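PDB 3O5V: X-PRO dipeptidase from Streptococcus pyogenes M1 GAS, which probably hydrolyses dipeptides ending in proline as a manganese-dependent member of the M24B peptidase family, and is represented here by its creatinase/prolidase N-terminal domain. Local coordinates for residues Lys109-Gly112 / Leu113-Ile116. Residues are numbered along the deposited sequence; the frame is centred on the assembly and turned at random.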
loop_
_atom_site.group_PDB
_atom_site.type_symbol
_atom_site.label_atom_id
_atom_site.label_comp_id
_atom_site.label_asym_id
_atom_site.label_seq_id
_atom_site.Cartn_x
_atom_site.Cartn_y
_atom_site.Cartn_z
ATOM N N LYS A 109 -9.156 -1.068 -9.423
ATOM C CA LYS A 109 -8.181 -1.374 -8.359
ATOM C C LYS A 109 -8.874 -1.602 -7.013
ATOM O O LYS A 109 -8.506 -2.522 -6.266
ATOM C CB LYS A 109 -7.132 -0.260 -8.217
ATOM C CG LYS A 109 -6.133 -0.174 -9.341
ATOM C CD LYS A 109 -5.057 0.872 -9.035
ATOM C CE LYS A 109 -4.156 1.082 -10.239
ATOM N NZ LYS A 109 -3.154 2.135 -9.947
ATOM N N PHE A 110 -9.867 -0.762 -6.707
ATOM C CA PHE A 110 -10.682 -0.868 -5.499
ATOM C C PHE A 110 -11.373 -2.223 -5.414
ATOM O O PHE A 110 -11.294 -2.906 -4.384
ATOM C CB PHE A 110 -11.710 0.272 -5.469
ATOM C CG PHE A 110 -12.625 0.273 -4.269
ATOM C CD1 PHE A 110 -12.120 0.212 -2.965
ATOM C CD2 PHE A 110 -14.005 0.400 -4.446
ATOM C CE1 PHE A 110 -12.984 0.240 -1.858
ATOM C CE2 PHE A 110 -14.873 0.437 -3.349
ATOM C CZ PHE A 110 -14.361 0.351 -2.048
ATOM N N HIS A 111 -12.014 -2.627 -6.510
ATOM C CA HIS A 111 -12.624 -3.957 -6.590
ATOM C C HIS A 111 -11.598 -5.100 -6.515
ATOM O O HIS A 111 -11.832 -6.105 -5.843
ATOM C CB HIS A 111 -13.500 -4.067 -7.843
ATOM C CG HIS A 111 -14.767 -3.271 -7.761
ATOM N ND1 HIS A 111 -15.512 -2.945 -8.873
ATOM C CD2 HIS A 111 -15.416 -2.727 -6.700
ATOM C CE1 HIS A 111 -16.575 -2.252 -8.500
ATOM N NE2 HIS A 111 -16.537 -2.098 -7.189
ATOM N N GLY A 112 -10.456 -4.933 -7.178
ATOM C CA GLY A 112 -9.336 -5.864 -7.039
ATOM C C GLY A 112 -8.947 -6.082 -5.584
ATOM O O GLY A 112 -8.815 -7.224 -5.129
ATOM N N LEU A 113 -8.780 -4.989 -4.839
ATOM C CA LEU A 113 -8.361 -5.083 -3.448
ATOM C C LEU A 113 -9.418 -5.767 -2.590
ATOM O O LEU A 113 -9.082 -6.472 -1.635
ATOM C CB LEU A 113 -8.042 -3.705 -2.875
ATOM C CG LEU A 113 -6.739 -3.056 -3.365
ATOM C CD1 LEU A 113 -6.719 -1.641 -2.866
ATOM C CD2 LEU A 113 -5.484 -3.789 -2.883
ATOM N N GLN A 114 -10.684 -5.552 -2.947
ATOM C CA GLN A 114 -11.820 -6.183 -2.266
ATOM C C GLN A 114 -11.951 -7.692 -2.518
ATOM O O GLN A 114 -12.666 -8.374 -1.774
ATOM C CB GLN A 114 -13.136 -5.459 -2.598
ATOM C CG GLN A 114 -13.296 -4.110 -1.881
ATOM C CD GLN A 114 -14.656 -3.452 -2.117
ATOM O OE1 GLN A 114 -15.158 -3.410 -3.234
ATOM N NE2 GLN A 114 -15.242 -2.917 -1.055
ATOM N N THR A 115 -11.261 -8.219 -3.535
ATOM C CA THR A 115 -11.180 -9.668 -3.709
ATOM C C THR A 115 -10.188 -10.284 -2.722
ATOM O O THR A 115 -10.180 -11.500 -2.538
ATOM C CB THR A 115 -10.798 -10.103 -5.144
ATOM O OG1 THR A 115 -9.412 -9.789 -5.414
ATOM C CG2 THR A 115 -11.719 -9.468 -6.181
ATOM N N ILE A 116 -9.364 -9.437 -2.097
ATOM C CA ILE A 116 -8.338 -9.855 -1.128
ATOM C C ILE A 116 -8.741 -9.505 0.296
ATOM O O ILE A 116 -8.570 -10.318 1.209
ATOM C CB ILE A 116 -6.960 -9.175 -1.432
ATOM C CG1 ILE A 116 -6.445 -9.584 -2.802
ATOM C CG2 ILE A 116 -5.915 -9.493 -0.346
ATOM C CD1 ILE A 116 -5.362 -8.674 -3.327
#
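Q114 lays its side-chain amide over one face of the F110 ring, one helical turn back. CD of Q114 stands 3.8 Å above the F110 ring plane, displaced toward the rim, and the two planes differ by 26°, the geometry of an offset amide-on-aromatic stack. NE2 of Q114 lies 3.5 Å from CZ of F110; OE1 of Q114, still near the F110 ring, also meets the edge of the H111 imidazole, 3.5 Å from CD2 of H111. That ring and the amide are almost coplanar, 6° apart. F110 reaches this position because its CG is anti to the backbone N (chi1 180°), and Q114 meets it with a chain extended beyond CG. L113 N and Q114 N donate to K109 O and F110 O. G112 O accepts two bonds from T115: OG1 at 2.6 Å in the carbonyl plane, and the backbone N at 3.1 Å from well above it. T115 N thus splits between this 3-10-type bond and a weak alpha-type bond to H111 O. F121 meets F110 edge-to-face, and W83 of helix 82-89 packs on L113. The arrangement is that of a helix C-terminus, here in the beta-alpha-beta unit 97-100, 107-114, 120-123 of the creatinase/prolidase N-terminal domain.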